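Local coordinates for protein acyl-CoA dehydrogenase (Geobacillus kaustophilus, PDB 2PG0) that binds FAD and probably catalyses the alpha,beta-dehydrogenation of carrier-bound acyl chains, placing a double bond in the chain, at residues C57-E62 / V98-A103; T143-D148 / C174-Q179; P182-I187 / G237-M242; R194-F199 / A223-Y228. All coordinates share one frame; numbering follows the deposited sequence.

Interaction 1 (C57-E62 / V98-A103)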
loop_
_atom_site.group_PDB
_atom_site.type_symbol
_atom_site.label_atom_id
_atom_site.label_comp_id
_atom_site.label_asym_id
_atom_site.label_seq_id
_atom_site.Cartn_x
_atom_site.Cartn_y
_atom_site.Cartn_z
ATOM N N CYS A 57 38.559 6.499 -10.173
ATOM C CA CYS A 57 39.194 5.212 -9.867
ATOM C C CYS A 57 40.215 5.276 -8.720
ATOM O O CYS A 57 41.337 4.792 -8.871
ATOM C CB CYS A 57 39.857 4.644 -11.125
ATOM S SG CYS A 57 38.745 4.472 -12.518
ATOM N N PRO A 58 39.826 5.843 -7.563
ATOM C CA PRO A 58 40.824 6.060 -6.506
ATOM C C PRO A 58 41.352 4.754 -5.892
ATOM O O PRO A 58 42.418 4.744 -5.266
ATOM C CB PRO A 58 40.059 6.890 -5.472
ATOM C CG PRO A 58 38.640 6.506 -5.664
ATOM C CD PRO A 58 38.480 6.283 -7.142
ATOM N N TRP A 59 40.610 3.664 -6.097
ATOM C CA TRP A 59 40.967 2.333 -5.589
ATOM C C TRP A 59 42.099 1.678 -6.386
ATOM O O TRP A 59 42.694 0.696 -5.934
ATOM C CB TRP A 59 39.734 1.413 -5.610
ATOM C CG TRP A 59 39.077 1.380 -6.961
ATOM C CD1 TRP A 59 38.030 2.147 -7.378
ATOM C CD2 TRP A 59 39.445 0.561 -8.081
ATOM N NE1 TRP A 59 37.718 1.858 -8.683
ATOM C CE2 TRP A 59 38.565 0.884 -9.138
ATOM C CE3 TRP A 59 40.426 -0.424 -8.291
ATOM C CZ2 TRP A 59 38.639 0.267 -10.391
ATOM C CZ3 TRP A 59 40.492 -1.042 -9.539
ATOM C CH2 TRP A 59 39.603 -0.694 -10.570
ATOM N N VAL A 60 42.364 2.204 -7.582
ATOM C CA VAL A 60 43.412 1.680 -8.462
ATOM C C VAL A 60 44.783 1.788 -7.766
ATOM O O VAL A 60 45.023 2.715 -6.988
ATOM C CB VAL A 60 43.395 2.401 -9.845
ATOM C CG1 VAL A 60 44.690 2.183 -10.623
ATOM C CG2 VAL A 60 42.190 1.935 -10.682
ATOM N N ASP A 61 45.657 0.816 -8.025
ATOM C CA ASP A 61 46.972 0.776 -7.382
ATOM C C ASP A 61 47.808 1.998 -7.746
ATOM O O ASP A 61 47.676 2.538 -8.847
ATOM C CB ASP A 61 47.728 -0.502 -7.762
ATOM C CG ASP A 61 48.921 -0.758 -6.856
ATOM O OD1 ASP A 61 48.714 -1.246 -5.722
ATOM O OD2 ASP A 61 50.062 -0.457 -7.276
ATOM N N GLU A 62 48.669 2.418 -6.818
ATOM C CA GLU A 62 49.551 3.572 -7.021
ATOM C C GLU A 62 50.428 3.466 -8.272
ATOM O O GLU A 62 50.764 4.484 -8.885
ATOM C CB GLU A 62 50.409 3.843 -5.770
ATOM C CG GLU A 62 51.273 2.665 -5.305
ATOM C CD GLU A 62 52.040 2.946 -4.008
ATOM O OE1 GLU A 62 52.086 4.114 -3.559
ATOM O OE2 GLU A 62 52.599 1.986 -3.435
ATOM N N VAL A 98 32.588 -0.354 -14.204
ATOM C CA VAL A 98 33.289 -0.813 -15.407
ATOM C C VAL A 98 34.775 -1.070 -15.180
ATOM O O VAL A 98 35.261 -2.168 -15.435
ATOM C CB VAL A 98 33.111 0.135 -16.622
ATOM C CG1 VAL A 98 33.731 -0.493 -17.862
ATOM C CG2 VAL A 98 31.647 0.438 -16.874
ATOM N N THR A 99 35.502 -0.063 -14.703
ATOM C CA THR A 99 36.953 -0.218 -14.550
ATOM C C THR A 99 37.372 -1.406 -13.661
ATOM O O THR A 99 38.394 -2.023 -13.945
ATOM C CB THR A 99 37.662 1.096 -14.132
ATOM O OG1 THR A 99 37.162 1.535 -12.868
ATOM C CG2 THR A 99 37.411 2.172 -15.161
ATOM N N PRO A 100 36.595 -1.740 -12.596
ATOM C CA PRO A 100 36.899 -3.000 -11.907
ATOM C C PRO A 100 36.988 -4.258 -12.792
ATOM O O PRO A 100 37.711 -5.188 -12.431
ATOM C CB PRO A 100 35.757 -3.130 -10.897
ATOM C CG PRO A 100 35.425 -1.718 -10.566
ATOM C CD PRO A 100 35.496 -1.024 -11.908
ATOM N N TYR A 101 36.283 -4.300 -13.922
ATOM C CA TYR A 101 36.426 -5.443 -14.834
ATOM C C TYR A 101 37.856 -5.535 -15.365
ATOM O O TYR A 101 38.428 -6.623 -15.437
ATOM C CB TYR A 101 35.465 -5.353 -16.019
ATOM C CG TYR A 101 34.034 -5.747 -15.726
ATOM C CD1 TYR A 101 33.139 -4.834 -15.179
ATOM C CD2 TYR A 101 33.567 -7.029 -16.029
ATOM C CE1 TYR A 101 31.811 -5.182 -14.928
ATOM C CE2 TYR A 101 32.247 -7.392 -15.779
ATOM C CZ TYR A 101 31.374 -6.461 -15.233
ATOM O OH TYR A 101 30.065 -6.803 -14.984
ATOM N N ILE A 102 38.407 -4.384 -15.750
ATOM C CA ILE A 102 39.779 -4.286 -16.269
ATOM C C ILE A 102 40.788 -4.719 -15.192
ATOM O O ILE A 102 41.684 -5.517 -15.463
ATOM C CB ILE A 102 40.093 -2.856 -16.824
ATOM C CG1 ILE A 102 39.154 -2.508 -17.989
ATOM C CG2 ILE A 102 41.579 -2.729 -17.268
ATOM C CD1 ILE A 102 39.151 -1.025 -18.386
ATOM N N ALA A 103 40.618 -4.219 -13.969
ATOM C CA ALA A 103 41.517 -4.570 -12.872
ATOM C C ALA A 103 41.426 -6.048 -12.483
ATOM O O ALA A 103 42.451 -6.686 -12.228
ATOM C CB ALA A 103 41.260 -3.684 -11.668
#

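Interaction 2 (T143-D148 / C174-Q179)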
loop_
_atom_site.group_PDB
_atom_site.type_symbol
_atom_site.label_atom_id
_atom_site.label_comp_id
_atom_site.label_asym_id
_atom_site.label_seq_id
_atom_site.Cartn_x
_atom_site.Cartn_y
_atom_site.Cartn_z
ATOM N N THR A 143 24.348 -10.154 -30.147
ATOM C CA THR A 143 25.570 -9.545 -30.695
ATOM C C THR A 143 26.630 -10.636 -30.827
ATOM O O THR A 143 26.906 -11.350 -29.870
ATOM C CB THR A 143 26.096 -8.360 -29.824
ATOM O OG1 THR A 143 25.130 -7.299 -29.821
ATOM C CG2 THR A 143 27.418 -7.813 -30.375
ATOM N N THR A 144 27.194 -10.776 -32.026
ATOM C CA THR A 144 28.188 -11.810 -32.286
ATOM C C THR A 144 29.588 -11.235 -32.468
ATOM O O THR A 144 29.758 -10.113 -32.948
ATOM C CB THR A 144 27.844 -12.651 -33.544
ATOM O OG1 THR A 144 27.776 -11.796 -34.688
ATOM C CG2 THR A 144 26.515 -13.373 -33.370
ATOM N N ALA A 145 30.580 -12.025 -32.076
ATOM C CA ALA A 145 31.982 -11.724 -32.338
ATOM C C ALA A 145 32.602 -12.966 -32.953
ATOM O O ALA A 145 32.807 -13.967 -32.270
ATOM C CB ALA A 145 32.701 -11.338 -31.049
ATOM N N VAL A 146 32.867 -12.902 -34.254
ATOM C CA VAL A 146 33.410 -14.036 -34.988
ATOM C C VAL A 146 34.897 -13.798 -35.223
ATOM O O VAL A 146 35.293 -12.765 -35.767
ATOM C CB VAL A 146 32.678 -14.252 -36.338
ATOM C CG1 VAL A 146 33.208 -15.504 -37.053
ATOM C CG2 VAL A 146 31.173 -14.361 -36.121
ATOM N N LYS A 147 35.712 -14.752 -34.786
ATOM C CA LYS A 147 37.158 -14.668 -34.945
ATOM C C LYS A 147 37.534 -14.723 -36.426
ATOM O O LYS A 147 37.023 -15.557 -37.178
ATOM C CB LYS A 147 37.843 -15.794 -34.163
ATOM C CG LYS A 147 39.336 -15.608 -33.952
ATOM C CD LYS A 147 39.617 -14.559 -32.888
ATOM C CE LYS A 147 41.107 -14.356 -32.690
ATOM N NZ LYS A 147 41.740 -15.491 -31.962
ATOM N N ASP A 148 38.399 -13.801 -36.837
ATOM C CA ASP A 148 38.934 -13.768 -38.195
ATOM C C ASP A 148 40.370 -13.256 -38.120
ATOM O O ASP A 148 40.606 -12.048 -38.041
ATOM C CB ASP A 148 38.078 -12.871 -39.101
ATOM C CG ASP A 148 38.502 -12.927 -40.571
ATOM O OD1 ASP A 148 39.354 -13.768 -40.939
ATOM O OD2 ASP A 148 37.969 -12.127 -41.371
ATOM N N CYS A 174 29.236 -10.126 -25.820
ATOM C CA CYS A 174 28.895 -10.630 -27.149
ATOM C C CYS A 174 28.992 -12.147 -27.203
ATOM O O CYS A 174 29.617 -12.764 -26.345
ATOM C CB CYS A 174 29.809 -10.007 -28.201
ATOM S SG CYS A 174 31.538 -10.120 -27.757
ATOM N N LYS A 175 28.358 -12.747 -28.206
ATOM C CA LYS A 175 28.420 -14.192 -28.361
ATOM C C LYS A 175 29.551 -14.585 -29.307
ATOM O O LYS A 175 29.463 -14.388 -30.519
ATOM C CB LYS A 175 27.070 -14.760 -28.816
ATOM C CG LYS A 175 25.984 -14.696 -27.738
ATOM C CD LYS A 175 25.002 -15.856 -27.864
ATOM C CE LYS A 175 23.856 -15.748 -26.859
ATOM N NZ LYS A 175 24.334 -15.818 -25.456
ATOM N N THR A 176 30.629 -15.107 -28.728
ATOM C CA THR A 176 31.742 -15.661 -29.504
ATOM C C THR A 176 31.416 -17.069 -30.025
ATOM O O THR A 176 32.036 -17.550 -30.978
ATOM C CB THR A 176 33.052 -15.683 -28.694
ATOM O OG1 THR A 176 32.788 -16.141 -27.361
ATOM C CG2 THR A 176 33.669 -14.289 -28.641
ATOM N N ASP A 177 30.439 -17.716 -29.392
ATOM C CA ASP A 177 29.880 -18.974 -29.880
ATOM C C ASP A 177 28.361 -18.964 -29.687
ATOM O O ASP A 177 27.871 -19.304 -28.610
ATOM C CB ASP A 177 30.519 -20.172 -29.168
ATOM C CG ASP A 177 29.997 -21.520 -29.678
ATOM O OD1 ASP A 177 29.258 -21.566 -30.694
ATOM O OD2 ASP A 177 30.336 -22.546 -29.050
ATOM N N PRO A 178 27.610 -18.570 -30.735
ATOM C CA PRO A 178 26.147 -18.491 -30.652
ATOM C C PRO A 178 25.469 -19.853 -30.498
ATOM O O PRO A 178 24.317 -19.915 -30.058
ATOM C CB PRO A 178 25.743 -17.859 -31.994
ATOM C CG PRO A 178 26.998 -17.305 -32.574
ATOM C CD PRO A 178 28.098 -18.174 -32.066
ATOM N N GLN A 179 26.177 -20.924 -30.850
ATOM C CA GLN A 179 25.607 -22.273 -30.830
ATOM C C GLN A 179 25.858 -23.024 -29.517
ATOM O O GLN A 179 25.396 -24.155 -29.353
ATOM C CB GLN A 179 26.119 -23.099 -32.021
ATOM C CG GLN A 179 25.901 -22.455 -33.395
ATOM C CD GLN A 179 24.433 -22.212 -33.720
ATOM O OE1 GLN A 179 23.580 -23.079 -33.508
ATOM N NE2 GLN A 179 24.134 -21.029 -34.246
HETATM O O HOH W 1 34.152 -16.423 -32.159
#

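Interaction 3 (P182-I187 / G237-M242)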
loop_
_atom_site.group_PDB
_atom_site.type_symbol
_atom_site.label_atom_id
_atom_site.label_comp_id
_atom_site.label_asym_id
_atom_site.label_seq_id
_atom_site.Cartn_x
_atom_site.Cartn_y
_atom_site.Cartn_z
ATOM N N PRO A 182 24.752 -24.434 -22.420
ATOM C CA PRO A 182 23.644 -23.483 -22.565
ATOM C C PRO A 182 24.101 -22.198 -23.267
ATOM O O PRO A 182 25.307 -21.953 -23.353
ATOM C CB PRO A 182 23.245 -23.175 -21.111
ATOM C CG PRO A 182 23.967 -24.167 -20.265
ATOM C CD PRO A 182 25.191 -24.534 -21.019
ATOM N N PRO A 183 23.149 -21.388 -23.777
ATOM C CA PRO A 183 23.483 -20.161 -24.507
ATOM C C PRO A 183 24.492 -19.250 -23.798
ATOM O O PRO A 183 25.347 -18.655 -24.463
ATOM C CB PRO A 183 22.131 -19.455 -24.643
ATOM C CG PRO A 183 21.135 -20.560 -24.633
ATOM C CD PRO A 183 21.688 -21.596 -23.704
ATOM N N HIS A 184 24.406 -19.159 -22.471
ATOM C CA HIS A 184 25.274 -18.256 -21.699
ATOM C C HIS A 184 26.762 -18.626 -21.754
ATOM O O HIS A 184 27.621 -17.774 -21.520
ATOM C CB HIS A 184 24.785 -18.104 -20.246
ATOM C CG HIS A 184 25.084 -19.282 -19.369
ATOM N ND1 HIS A 184 24.316 -20.332 -18.994
ATOM C CD2 HIS A 184 26.302 -19.456 -18.746
ATOM C CE1 HIS A 184 25.082 -21.119 -18.168
ATOM N NE2 HIS A 184 26.274 -20.568 -18.034
ATOM N N ARG A 185 27.057 -19.885 -22.075
ATOM C CA ARG A 185 28.443 -20.351 -22.196
ATOM C C ARG A 185 29.114 -19.880 -23.484
ATOM O O ARG A 185 30.305 -20.124 -23.697
ATOM C CB ARG A 185 28.520 -21.878 -22.096
ATOM C CG ARG A 185 28.394 -22.424 -20.684
ATOM C CD ARG A 185 28.806 -23.893 -20.639
ATOM N NE ARG A 185 28.442 -24.535 -19.373
ATOM C CZ ARG A 185 28.553 -25.841 -19.128
ATOM N NH1 ARG A 185 29.018 -26.669 -20.060
ATOM N NH2 ARG A 185 28.196 -26.323 -17.943
ATOM N N GLY A 186 28.347 -19.210 -24.337
ATOM C CA GLY A 186 28.882 -18.635 -25.565
ATOM C C GLY A 186 29.180 -17.148 -25.467
ATOM O O GLY A 186 29.514 -16.519 -26.470
ATOM N N ILE A 187 29.060 -16.593 -24.262
ATOM C CA ILE A 187 29.252 -15.156 -24.039
ATOM C C ILE A 187 30.676 -14.823 -23.584
ATOM O O ILE A 187 31.255 -15.510 -22.740
ATOM C CB ILE A 187 28.219 -14.571 -23.033
ATOM C CG1 ILE A 187 26.789 -14.757 -23.548
ATOM C CG2 ILE A 187 28.490 -13.084 -22.773
ATOM C CD1 ILE A 187 25.700 -14.404 -22.523
ATOM N N GLY A 237 32.308 -14.996 -20.061
ATOM C CA GLY A 237 31.781 -13.637 -19.926
ATOM C C GLY A 237 30.606 -13.507 -18.974
ATOM O O GLY A 237 30.530 -12.546 -18.202
ATOM N N PHE A 238 29.693 -14.480 -19.020
ATOM C CA PHE A 238 28.501 -14.475 -18.162
ATOM C C PHE A 238 28.875 -14.547 -16.685
ATOM O O PHE A 238 28.236 -13.902 -15.845
ATOM C CB PHE A 238 27.560 -15.632 -18.529
ATOM C CG PHE A 238 26.133 -15.440 -18.067
ATOM C CD1 PHE A 238 25.278 -14.567 -18.743
ATOM C CD2 PHE A 238 25.639 -16.151 -16.973
ATOM C CE1 PHE A 238 23.953 -14.398 -18.328
ATOM C CE2 PHE A 238 24.323 -15.989 -16.547
ATOM C CZ PHE A 238 23.475 -15.115 -17.225
ATOM N N TYR A 239 29.915 -15.324 -16.380
ATOM C CA TYR A 239 30.403 -15.483 -15.011
ATOM C C TYR A 239 31.003 -14.198 -14.449
ATOM O O TYR A 239 30.769 -13.870 -13.289
ATOM C CB TYR A 239 31.406 -16.639 -14.913
ATOM C CG TYR A 239 30.812 -17.960 -15.355
ATOM C CD1 TYR A 239 29.873 -18.623 -14.562
ATOM C CD2 TYR A 239 31.165 -18.529 -16.577
ATOM C CE1 TYR A 239 29.306 -19.831 -14.970
ATOM C CE2 TYR A 239 30.604 -19.741 -16.997
ATOM C CZ TYR A 239 29.677 -20.383 -16.185
ATOM O OH TYR A 239 29.116 -21.573 -16.590
ATOM N N TYR A 240 31.766 -13.479 -15.270
ATOM C CA TYR A 240 32.311 -12.182 -14.864
ATOM C C TYR A 240 31.191 -11.196 -14.545
ATOM O O TYR A 240 31.247 -10.489 -13.539
ATOM C CB TYR A 240 33.223 -11.599 -15.952
ATOM C CG TYR A 240 34.343 -12.516 -16.401
ATOM C CD1 TYR A 240 35.063 -13.286 -15.482
ATOM C CD2 TYR A 240 34.693 -12.602 -17.744
ATOM C CE1 TYR A 240 36.090 -14.125 -15.896
ATOM C CE2 TYR A 240 35.718 -13.440 -18.170
ATOM C CZ TYR A 240 36.411 -14.197 -17.242
ATOM O OH TYR A 240 37.424 -15.023 -17.664
ATOM N N LEU A 241 30.185 -11.155 -15.415
ATOM C CA LEU A 241 29.026 -10.281 -15.235
ATOM C C LEU A 241 28.273 -10.574 -13.939
ATOM O O LEU A 241 28.007 -9.659 -13.157
ATOM C CB LEU A 241 28.081 -10.366 -16.441
ATOM C CG LEU A 241 28.620 -9.895 -17.801
ATOM C CD1 LEU A 241 27.658 -10.271 -18.918
ATOM C CD2 LEU A 241 28.905 -8.389 -17.823
ATOM N N MET A 242 27.953 -11.846 -13.702
ATOM C CA MET A 242 27.169 -12.223 -12.519
ATOM C C MET A 242 27.919 -11.832 -11.242
ATOM O O MET A 242 27.313 -11.339 -10.282
ATOM C CB MET A 242 26.812 -13.722 -12.531
ATOM C CG MET A 242 25.776 -14.150 -13.602
ATOM S SD MET A 242 24.192 -13.243 -13.646
ATOM C CE MET A 242 24.400 -12.224 -15.106
HETATM O O HOH W 2 29.855 -17.163 -19.932
#

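Interaction 4 (R194-F199 / A223-Y228)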
loop_
_atom_site.group_PDB
_atom_site.type_symbol
_atom_site.label_atom_id
_atom_site.label_comp_id
_atom_site.label_asym_id
_atom_site.label_seq_id
_atom_site.Cartn_x
_atom_site.Cartn_y
_atom_site.Cartn_z
ATOM N N ARG A 194 37.361 3.499 -28.889
ATOM C CA ARG A 194 36.887 4.572 -29.761
ATOM C C ARG A 194 37.560 4.464 -31.138
ATOM O O ARG A 194 38.700 4.018 -31.233
ATOM C CB ARG A 194 37.171 5.940 -29.122
ATOM C CG ARG A 194 36.768 7.147 -29.979
ATOM C CD ARG A 194 36.991 8.479 -29.258
ATOM N NE ARG A 194 36.079 8.669 -28.128
ATOM C CZ ARG A 194 34.803 9.045 -28.223
ATOM N NH1 ARG A 194 34.250 9.277 -29.407
ATOM N NH2 ARG A 194 34.070 9.189 -27.123
ATOM N N ASP A 195 36.834 4.847 -32.189
ATOM C CA ASP A 195 37.345 4.863 -33.577
ATOM C C ASP A 195 37.642 3.477 -34.180
ATOM O O ASP A 195 38.314 3.368 -35.213
ATOM C CB ASP A 195 38.547 5.816 -33.733
ATOM C CG ASP A 195 38.187 7.274 -33.459
ATOM O OD1 ASP A 195 37.040 7.695 -33.750
ATOM O OD2 ASP A 195 39.056 8.008 -32.947
ATOM N N THR A 196 37.125 2.429 -33.539
ATOM C CA THR A 196 37.118 1.083 -34.109
ATOM C C THR A 196 36.337 1.119 -35.421
ATOM O O THR A 196 35.225 1.653 -35.458
ATOM C CB THR A 196 36.458 0.076 -33.135
ATOM O OG1 THR A 196 37.252 -0.024 -31.951
ATOM C CG2 THR A 196 36.325 -1.318 -33.767
ATOM N N PRO A 197 36.924 0.584 -36.516
ATOM C CA PRO A 197 36.174 0.539 -37.772
ATOM C C PRO A 197 34.909 -0.306 -37.599
ATOM O O PRO A 197 34.975 -1.376 -36.996
ATOM C CB PRO A 197 37.147 -0.149 -38.742
ATOM C CG PRO A 197 38.503 0.046 -38.134
ATOM C CD PRO A 197 38.275 0.006 -36.658
ATOM N N GLY A 198 33.776 0.196 -38.085
ATOM C CA GLY A 198 32.490 -0.516 -37.986
ATOM C C GLY A 198 31.676 -0.234 -36.727
ATOM O O GLY A 198 30.540 -0.706 -36.596
ATOM N N PHE A 199 32.262 0.531 -35.809
ATOM C CA PHE A 199 31.636 0.891 -34.539
ATOM C C PHE A 199 31.113 2.317 -34.632
ATOM O O PHE A 199 31.884 3.257 -34.841
ATOM C CB PHE A 199 32.661 0.731 -33.400
ATOM C CG PHE A 199 32.254 1.363 -32.084
ATOM C CD1 PHE A 199 30.975 1.181 -31.555
ATOM C CD2 PHE A 199 33.180 2.106 -31.349
ATOM C CE1 PHE A 199 30.617 1.761 -30.327
ATOM C CE2 PHE A 199 32.834 2.679 -30.121
ATOM C CZ PHE A 199 31.547 2.511 -29.616
ATOM N N ALA A 223 32.396 -4.795 -36.996
ATOM C CA ALA A 223 33.375 -4.072 -36.195
ATOM C C ALA A 223 34.635 -4.910 -36.081
ATOM O O ALA A 223 34.577 -6.072 -35.678
ATOM C CB ALA A 223 32.809 -3.761 -34.825
ATOM N N LYS A 224 35.765 -4.313 -36.456
ATOM C CA LYS A 224 37.050 -5.010 -36.469
ATOM C C LYS A 224 37.796 -4.739 -35.165
ATOM O O LYS A 224 38.440 -3.698 -35.011
ATOM C CB LYS A 224 37.883 -4.570 -37.683
ATOM C CG LYS A 224 38.919 -5.588 -38.135
ATOM C CD LYS A 224 39.814 -5.030 -39.248
ATOM C CE LYS A 224 40.829 -6.070 -39.734
ATOM N NZ LYS A 224 40.173 -7.290 -40.308
ATOM N N VAL A 225 37.691 -5.676 -34.229
ATOM C CA VAL A 225 38.257 -5.511 -32.892
ATOM C C VAL A 225 39.444 -6.454 -32.699
ATOM O O VAL A 225 39.296 -7.664 -32.876
ATOM C CB VAL A 225 37.189 -5.773 -31.785
ATOM C CG1 VAL A 225 37.766 -5.513 -30.397
ATOM C CG2 VAL A 225 35.953 -4.914 -32.011
ATOM N N PRO A 226 40.627 -5.909 -32.335
ATOM C CA PRO A 226 41.795 -6.761 -32.085
ATOM C C PRO A 226 41.491 -7.866 -31.077
ATOM O O PRO A 226 40.821 -7.617 -30.072
ATOM C CB PRO A 226 42.823 -5.788 -31.491
ATOM C CG PRO A 226 42.443 -4.466 -32.023
ATOM C CD PRO A 226 40.941 -4.481 -32.137
ATOM N N ALA A 227 41.981 -9.072 -31.354
ATOM C CA ALA A 227 41.817 -10.214 -30.456
ATOM C C ALA A 227 42.447 -9.959 -29.082
ATOM O O ALA A 227 42.019 -10.542 -28.080
ATOM C CB ALA A 227 42.403 -11.464 -31.085
ATOM N N TYR A 228 43.462 -9.093 -29.059
ATOM C CA TYR A 228 44.101 -8.607 -27.835
ATOM C C TYR A 228 43.089 -8.027 -26.836
ATOM O O TYR A 228 43.327 -8.045 -25.628
ATOM C CB TYR A 228 45.142 -7.533 -28.196
ATOM C CG TYR A 228 45.746 -6.799 -27.013
ATOM C CD1 TYR A 228 46.962 -7.208 -26.464
ATOM C CD2 TYR A 228 45.104 -5.687 -26.444
ATOM C CE1 TYR A 228 47.523 -6.536 -25.375
ATOM C CE2 TYR A 228 45.654 -5.017 -25.352
ATOM C CZ TYR A 228 46.866 -5.444 -24.829
ATOM O OH TYR A 228 47.426 -4.790 -23.754
#

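Interaction 1 (C57-E62 / V98-A103)
Trp-59 reaches from a type I turn spanning Cys-57 to Val-60 to bring the benzo ring of its indole up to Thr-99, Pro-100 and Ala-103 of helix 89-105. From CB the side chain sets out between backbone N and carbonyl carbon (chi1 53°), which carries the ring across to the helix. On the pyrrole side NE1 is hydrogen-bonded to the carbonyl of Asn-95, one turn earlier, fixing the rotation of the ring. Beyond the ring fusion CZ2 comes 3.2 Å from OG1 of Thr-99, which lies at the indole edge, near its plane, and is itself hydrogen-bonded to His-94 O. The same CZ2 packs 3.7 Å from CD of Pro-100. At the far end CZ3 rests 3.5 Å from CB of Ala-103, with that methyl also at the edge. One face is covered by CG2 of Val-60, toward the rim. SG of Cys-57 lies 3.7 Å from CG2 of Thr-99. A leucine in place of Trp-59 would probably leave Asn-95 O without its indole partner and open a gap beside Ala-103. The arrangement joins a loop to the proline-kinked turn of a helix within the all-helical N-terminal domain of the acyl-CoA dehydrogenase fold.

Interaction 2 (T143-D148 / C174-Q179)
Thr-144 and Lys-175 pair in a single parallel beta bridge, which links strand 144-148 to the end of strand 169-175 and so ties together the two sheets of the middle beta domain of an acyl-CoA dehydrogenase. Two backbone bonds grip Lys-175. Its N donates to Thr-143 O over 2.6 Å, and its O receives Ala-145 N at 3.0 Å. Around them small side chains fill in. The methyl of Ala-145 lies 3.7 Å from SG of Cys-174 and 3.9 Å from CG2 of Thr-176, while CG2 of Thr-144 touches CG of Pro-178 at 4.0 Å, the two side chains crossing at about a right angle. With OG1 of Thr-176 between N and carbonyl carbon (chi1 43°), CG2 stands anti to the carbonyl carbon and meets the Ala-145 methyl; OG1 bonds to Ser-188 OG. Further out, Thr-143 OG1 is held by Glu-131 OE2, and the bent chain of Lys-175 leads NZ away to the carbonyl of Ala-139. Asp-177 tightens the exit in an Asx turn. Where the strands part, a water donates to both backbones, 2.8 Å from Ala-145 O and 2.7 Å from Thr-176 O.

Interaction 3 (P182-I187 / G237-M242)
The Phe-238 ring is sandwiched between His-184 CB on one face and, on the opposite face, Met-242 CE from the next turn of its own helix. The histidine methylene makes a CH-pi contact, CB standing 3.8 Å from the centroid of the Phe-238 ring. The imidazole then swings past Phe-238 toward Tyr-239, presenting its edge to the phenol face in an offset edge-to-face pair with planes at 82°. At that edge NE2 of His-184 donates a weak hydrogen bond of 3.3 Å to OH of Tyr-239. Phe-238 is turned into the contact by its first torsion, CG lying opposite the backbone N (chi1 -160°), and this also brings its CD1 to 3.8 Å from CD1 of Ile-187. An alanine in place of His-184 would probably leave one face of Phe-238 less covered and free the Tyr-239 hydroxyl to turn. Beside the aromatic cluster, Gly-237 N donates to Ile-187 O over 2.9 Å; a CB on this glycine would run into that oxygen. A water next to it accepts from Phe-238 N and donates to His-184 O, 2.8 Å from each. The first N-H groups of helix 237-273 are thus met by the carbonyl of Ile-187 from the preceding beta domain and by a water held on His-184 O, and the positive helix end, with Arg-185 close by, would probably disfavour a second proton on the imidazole.

Interaction 4 (R194-F199 / A223-Y228)
Pro-197 O accepts a hydrogen bond of 3.1 Å from Lys-224 N, and the same oxygen takes a CA-H contact from Ala-223, whose CA is 3.2 Å away. The carbonyl belongs to a type II turn from Thr-196 to Phe-199, closed by Phe-199 N on Thr-196 O. Gly-198 occupies the third position of the turn with a positive phi of 89°, and a CB there would press against both Pro-197 O and CA of Ala-223. The missing side chain lets the two backbones approach to 4.1 Å between CA of Gly-198 and CA of Ala-223. Thr-196 faces the strand with its methyl: OG1 lies anti to the carbonyl carbon (chi1 -65°), which leaves CG2 anti to the backbone N, 3.4 Å from Lys-224 O and 4.0 Å from CG2 of Val-225. The hydroxyl on the other branch bonds to Glu-193 O. This is the edge of the beta domain of the acyl-CoA dehydrogenase fold, where the connection from strand 187-193 of one sheet crosses to strand 199-201 of the other. Strand 223-226 is fixed by backbone bonds from Ala-223 to Val-154 and from Val-225 to Tyr-152, and Val-225 also touches Leu-190 and Val-192 of the facing sheet. The side chain of Lys-224 leads away from the turn to a cation-pi contact with Tyr-151, while Phe-199 sends its ring the other way, to meet that of Phe-220 nearly parallel.

In the fold
Interactions 2 and 3 are neighbours, their centres 12 Å apart. Lys-175 NZ lies 3.2 Å from Pro-183 O, and Asp-177 N lies 3.3 Å from Gly-186 O, probable hydrogen bonds both. Interaction 4 is nested within the chain loop that interaction 3 closes and meets interaction 2 where Lys-147 CE packs 3.6 Å from Ala-227 CB. Interaction 1, in the N-terminal helical domain, touches interaction 3 through Tyr-101 OH, 3.5 Å from Leu-241 CD2, which places helix 89-105 against helix 237-273. None is at the flavin itself: the side chains nearest to a bound FAD are Thr-143 at about 10 Å, Ile-187 at about 11 Å, Phe-199 at about 12 Å and Pro-100 at about 13 Å.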